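Local coordinates for single-strand binding protein (Thermus thermophilus, PDB 2CWA) that probably binds single-stranded DNA and recruits partner proteins to it during DNA replication, recombination and repair, at residues G135-D140 with A153-A158; G149-R154 with D180-A185. All coordinates share one frame; numbering follows the deposited sequence.

Contact 1 of 2, residues G135-D140 with A153-A158; sequences GNLTRD and ARLGLA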
loop_
_atom_site.group_PDB
_atom_site.type_symbol
_atom_site.label_atom_id
_atom_site.label_comp_id
_atom_site.label_asym_id
_atom_site.label_seq_id
_atom_site.Cartn_x
_atom_site.Cartn_y
_atom_site.Cartn_z
ATOM N N GLY A 135 -0.212 -15.742 1.351
ATOM C CA GLY A 135 -1.373 -16.362 0.749
ATOM C C GLY A 135 -0.897 -17.365 -0.279
ATOM O O GLY A 135 0.190 -17.937 -0.138
ATOM N N ASN A 136 -1.703 -17.593 -1.310
ATOM C CA ASN A 136 -1.347 -18.531 -2.366
ATOM C C ASN A 136 -1.486 -17.861 -3.731
ATOM O O ASN A 136 -2.309 -16.969 -3.909
ATOM C CB ASN A 136 -2.256 -19.761 -2.308
ATOM C CG ASN A 136 -2.049 -20.581 -1.045
ATOM O OD1 ASN A 136 -1.328 -21.579 -1.049
ATOM N ND2 ASN A 136 -2.666 -20.150 0.043
ATOM N N LEU A 137 -0.676 -18.299 -4.690
ATOM C CA LEU A 137 -0.720 -17.746 -6.038
ATOM C C LEU A 137 -1.990 -18.177 -6.756
ATOM O O LEU A 137 -2.376 -19.350 -6.723
ATOM C CB LEU A 137 0.499 -18.201 -6.849
ATOM C CG LEU A 137 1.868 -17.693 -6.392
ATOM C CD1 LEU A 137 2.949 -18.205 -7.353
ATOM C CD2 LEU A 137 1.865 -16.169 -6.360
ATOM N N THR A 138 -2.633 -17.214 -7.406
ATOM C CA THR A 138 -3.861 -17.465 -8.144
ATOM C C THR A 138 -3.561 -17.894 -9.571
ATOM O O THR A 138 -4.463 -18.325 -10.297
ATOM C CB THR A 138 -4.729 -16.205 -8.196
ATOM O OG1 THR A 138 -3.977 -15.136 -8.784
ATOM C CG2 THR A 138 -5.159 -15.799 -6.791
ATOM N N ARG A 139 -2.295 -17.775 -9.969
ATOM C CA ARG A 139 -1.867 -18.146 -11.318
ATOM C C ARG A 139 -0.341 -18.270 -11.364
ATOM O O ARG A 139 0.342 -17.885 -10.415
ATOM C CB ARG A 139 -2.336 -17.084 -12.325
ATOM C CG ARG A 139 -1.783 -15.683 -12.064
ATOM C CD ARG A 139 -2.286 -14.662 -13.096
ATOM N NE ARG A 139 -1.549 -13.398 -13.017
ATOM C CZ ARG A 139 -1.896 -12.357 -12.261
ATOM N NH1 ARG A 139 -2.985 -12.404 -11.505
ATOM N NH2 ARG A 139 -1.141 -11.265 -12.256
ATOM N N ASP A 140 0.193 -18.819 -12.452
ATOM C CA ASP A 140 1.642 -18.947 -12.578
ATOM C C ASP A 140 2.246 -17.560 -12.727
ATOM O O ASP A 140 1.590 -16.643 -13.223
ATOM C CB ASP A 140 2.023 -19.784 -13.797
ATOM C CG ASP A 140 1.570 -21.219 -13.682
ATOM O OD1 ASP A 140 1.607 -21.765 -12.558
ATOM O OD2 ASP A 140 1.192 -21.804 -14.718
ATOM N N ALA A 153 8.959 -9.756 -12.527
ATOM C CA ALA A 153 7.934 -10.771 -12.331
ATOM C C ALA A 153 6.662 -10.155 -11.788
ATOM O O ALA A 153 6.703 -9.238 -10.972
ATOM C CB ALA A 153 8.441 -11.842 -11.356
ATOM N N ARG A 154 5.530 -10.657 -12.262
ATOM C CA ARG A 154 4.243 -10.187 -11.790
ATOM C C ARG A 154 3.488 -11.417 -11.309
ATOM O O ARG A 154 3.362 -12.405 -12.030
ATOM C CB ARG A 154 3.499 -9.451 -12.903
ATOM C CG ARG A 154 4.125 -8.093 -13.192
ATOM C CD ARG A 154 3.405 -7.344 -14.308
ATOM N NE ARG A 154 4.164 -6.171 -14.730
ATOM C CZ ARG A 154 4.357 -5.089 -13.988
ATOM N NH1 ARG A 154 3.837 -5.021 -12.771
ATOM N NH2 ARG A 154 5.089 -4.083 -14.453
ATOM N N LEU A 155 3.025 -11.348 -10.066
ATOM C CA LEU A 155 2.315 -12.452 -9.423
ATOM C C LEU A 155 0.927 -12.030 -8.946
ATOM O O LEU A 155 0.701 -10.863 -8.634
ATOM C CB LEU A 155 3.115 -12.923 -8.203
ATOM C CG LEU A 155 4.611 -13.224 -8.359
ATOM C CD1 LEU A 155 5.296 -13.151 -6.999
ATOM C CD2 LEU A 155 4.800 -14.586 -8.984
ATOM N N GLY A 156 0.009 -12.994 -8.888
ATOM C CA GLY A 156 -1.339 -12.736 -8.403
ATOM C C GLY A 156 -1.456 -13.488 -7.083
ATOM O O GLY A 156 -1.287 -14.708 -7.058
ATOM N N LEU A 157 -1.744 -12.773 -5.998
ATOM C CA LEU A 157 -1.831 -13.379 -4.669
ATOM C C LEU A 157 -3.212 -13.323 -4.027
ATOM O O LEU A 157 -3.866 -12.281 -4.029
ATOM C CB LEU A 157 -0.838 -12.694 -3.722
ATOM C CG LEU A 157 -0.719 -13.295 -2.316
ATOM C CD1 LEU A 157 -0.001 -14.637 -2.403
ATOM C CD2 LEU A 157 0.035 -12.345 -1.402
ATOM N N ALA A 158 -3.639 -14.448 -3.458
ATOM C CA ALA A 158 -4.928 -14.525 -2.776
ATOM C C ALA A 158 -4.657 -14.692 -1.288
ATOM O O ALA A 158 -4.058 -15.688 -0.865
ATOM C CB ALA A 158 -5.739 -15.709 -3.300
HETATM O O HOH W 1 -4.870 -12.606 -7.240
HETATM O O HOH W 2 1.123 -15.440 -10.182
HETATM O O HOH W 3 1.032 -13.935 -12.565
#
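N136 and A158 form an antiparallel hydrogen-bonded pair: N136 N donates to A158 O at 3.1 Å, and A158 N returns a bond of 2.9 Å to N136 O. One residue on, L137 and L157 make a non-hydrogen-bonded pair, after which T138 N reaches G156 O (2.9 Å), coming in 37° above the carbonyl plane instead of along a lone pair. Beyond T138 the two chains separate and water fills in for direct bonding. Water 2 donates to R139 O and accepts from G156 N, while water 3 donates to both D140 O and R154 O.

The apolar contacts lie on both faces of the ribbon. On one, L137 CD2 meets L155 CB at 3.9 Å, and L157, with CG anti to its backbone nitrogen (chi1 -175°), lays CD1 against the backbone at G135 C and N136 N. On the other, T138 CG2 packs on A158 CB at 3.5 Å.

R139 spreads one face of its guanidinium over the backbone at G156, NH1 standing 3.5 Å from G156 CA; G156, with no side chain, leaves room for this group and for T138 OG1. The extended run from CG to NE brings NH2 to the carboxylate of E174 on strand 169-178, its salt-bridge partner. With an alanine in place of R139, E174 would probably be left without this salt bridge and the backbone at G156 without its cover.

The pairing belongs to the hairpin of strands 128-145 and 151-161 in the second OB-fold domain. L194 of strand 193-206 touches L137, L155 and L157, whereas F172 of strand 169-178 lies against T138 and A158.

Contact 2 of 2, residues G149-R154 with D180-A185; sequences GTAVAR and DLAEWA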
loop_
_atom_site.group_PDB
_atom_site.type_symbol
_atom_site.label_atom_id
_atom_site.label_comp_id
_atom_site.label_asym_id
_atom_site.label_seq_id
_atom_site.Cartn_x
_atom_site.Cartn_y
_atom_site.Cartn_z
ATOM N N GLY A 149 17.612 -5.832 -20.157
ATOM C CA GLY A 149 17.754 -7.197 -19.674
ATOM C C GLY A 149 17.362 -7.451 -18.225
ATOM O O GLY A 149 17.641 -8.523 -17.686
ATOM N N THR A 150 16.717 -6.483 -17.586
ATOM C CA THR A 150 16.300 -6.647 -16.195
ATOM C C THR A 150 15.042 -7.508 -16.097
ATOM O O THR A 150 14.068 -7.286 -16.821
ATOM C CB THR A 150 16.001 -5.294 -15.542
ATOM O OG1 THR A 150 17.146 -4.441 -15.666
ATOM C CG2 THR A 150 15.672 -5.480 -14.065
ATOM N N ALA A 151 15.064 -8.496 -15.205
ATOM C CA ALA A 151 13.910 -9.372 -15.024
ATOM C C ALA A 151 12.832 -8.690 -14.181
ATOM O O ALA A 151 13.130 -7.952 -13.236
ATOM C CB ALA A 151 14.335 -10.679 -14.361
ATOM N N VAL A 152 11.575 -8.932 -14.533
ATOM C CA VAL A 152 10.457 -8.354 -13.794
ATOM C C VAL A 152 9.371 -9.406 -13.740
ATOM O O VAL A 152 8.926 -9.899 -14.775
ATOM C CB VAL A 152 9.880 -7.095 -14.479
ATOM C CG1 VAL A 152 8.963 -6.361 -13.508
ATOM C CG2 VAL A 152 10.996 -6.192 -14.942
ATOM N N ALA A 153 8.959 -9.756 -12.527
ATOM C CA ALA A 153 7.934 -10.771 -12.331
ATOM C C ALA A 153 6.662 -10.155 -11.788
ATOM O O ALA A 153 6.703 -9.238 -10.972
ATOM C CB ALA A 153 8.441 -11.842 -11.356
ATOM N N ARG A 154 5.530 -10.657 -12.262
ATOM C CA ARG A 154 4.243 -10.187 -11.790
ATOM C C ARG A 154 3.488 -11.417 -11.309
ATOM O O ARG A 154 3.362 -12.405 -12.030
ATOM C CB ARG A 154 3.499 -9.451 -12.903
ATOM C CG ARG A 154 4.125 -8.093 -13.192
ATOM C CD ARG A 154 3.405 -7.344 -14.308
ATOM N NE ARG A 154 4.164 -6.171 -14.730
ATOM C CZ ARG A 154 4.357 -5.089 -13.988
ATOM N NH1 ARG A 154 3.837 -5.021 -12.771
ATOM N NH2 ARG A 154 5.089 -4.083 -14.453
ATOM N N ASP A 180 16.873 -10.372 -9.291
ATOM C CA ASP A 180 17.031 -11.714 -8.731
ATOM C C ASP A 180 15.741 -12.220 -8.104
ATOM O O ASP A 180 15.376 -13.387 -8.262
ATOM C CB ASP A 180 18.146 -11.739 -7.680
ATOM C CG ASP A 180 19.499 -11.372 -8.257
ATOM O OD1 ASP A 180 19.745 -11.661 -9.449
ATOM O OD2 ASP A 180 20.321 -10.805 -7.510
ATOM N N LEU A 181 15.057 -11.331 -7.391
ATOM C CA LEU A 181 13.803 -11.672 -6.731
ATOM C C LEU A 181 12.798 -12.130 -7.782
ATOM O O LEU A 181 12.021 -13.062 -7.558
ATOM C CB LEU A 181 13.282 -10.447 -5.980
ATOM C CG LEU A 181 12.323 -10.648 -4.808
ATOM C CD1 LEU A 181 12.902 -11.681 -3.842
ATOM C CD2 LEU A 181 12.107 -9.306 -4.099
ATOM N N ALA A 182 12.828 -11.488 -8.946
ATOM C CA ALA A 182 11.912 -11.849 -10.018
ATOM C C ALA A 182 12.291 -13.206 -10.585
ATOM O O ALA A 182 11.427 -14.034 -10.875
ATOM C CB ALA A 182 11.931 -10.779 -11.124
ATOM N N GLU A 183 13.586 -13.450 -10.741
ATOM C CA GLU A 183 14.009 -14.728 -11.287
ATOM C C GLU A 183 13.713 -15.863 -10.304
ATOM O O GLU A 183 13.382 -16.974 -10.710
ATOM C CB GLU A 183 15.489 -14.661 -11.671
ATOM C CG GLU A 183 15.720 -13.593 -12.749
ATOM C CD GLU A 183 17.139 -13.543 -13.275
ATOM O OE1 GLU A 183 18.073 -13.423 -12.455
ATOM O OE2 GLU A 183 17.313 -13.606 -14.514
ATOM N N TRP A 184 13.807 -15.572 -9.014
ATOM C CA TRP A 184 13.506 -16.581 -7.996
ATOM C C TRP A 184 12.021 -16.930 -8.084
ATOM O O TRP A 184 11.640 -18.097 -8.007
ATOM C CB TRP A 184 13.818 -16.033 -6.599
ATOM C CG TRP A 184 13.465 -16.968 -5.471
ATOM C CD1 TRP A 184 14.274 -17.915 -4.904
ATOM C CD2 TRP A 184 12.204 -17.057 -4.790
ATOM N NE1 TRP A 184 13.592 -18.589 -3.909
ATOM C CE2 TRP A 184 12.323 -18.081 -3.819
ATOM C CE3 TRP A 184 10.987 -16.369 -4.905
ATOM C CZ2 TRP A 184 11.266 -18.435 -2.970
ATOM C CZ3 TRP A 184 9.937 -16.721 -4.059
ATOM C CH2 TRP A 184 10.085 -17.746 -3.104
ATOM N N ALA A 185 11.191 -15.906 -8.272
ATOM C CA ALA A 185 9.737 -16.079 -8.354
ATOM C C ALA A 185 9.242 -16.817 -9.592
ATOM O O ALA A 185 8.172 -17.435 -9.566
ATOM C CB ALA A 185 9.049 -14.714 -8.261
#
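A151 turns its methyl toward helix 180-185, where CB meets E183 CG at 3.6 Å and A182 CB at 4.0 Å. E183 gets there with CG beside its own backbone nitrogen (chi1 -61°), and from CG the chain runs on extended past the methyl; its carboxylate makes a weak hydrogen bond to Y145 of strand 128-145. V152 points away from the helix, and its side chain touches R144 of strand 128-145 and Q176 and W178 of strand 169-178; V152 N lies 3.9 Å from A182 CB. A153 again faces the helix. Its CB is 3.7 Å from A182 CB, and A153 N comes within 3.4 Å of the same methyl, which thus rests on the strand backbone between A151 and A153. One turn later A185 CB adds a looser touch on A153 CB at 4.3 Å.

Small residues on both sides let the axes of 151-154 and 180-185 approach to 6.5 Å, with 52° between their directions. L143 of strand 128-145 touches both A153 and A182, so the short helix sits against both strands of the hairpin. Between the two segments the contact is apolar, with no hydrogen bond; the backbone pairing of A151 with R179, just before the helix segment, ties them as well.

Contacts 1 and 2 follow one another along strand 151-161, sharing A153 and R154, with their centres about 14 Å apart. In contact 1 the strand is joined edge to edge with 135-140 by backbone bonds and water; in contact 2 the N-terminal end of the strand, 151-153, receives helix 180-185 through apolar side chains. The two meet where L155 CD1 packs on A185 CB at 4.3 Å, so the leucine bordering L137 also reaches the helix. A bound nitrate ion, probably from the crystallisation liquor, lies about 4 Å from the side chain of V152, which points away from helix 180-185. Both contacts belong to the second OB-fold domain.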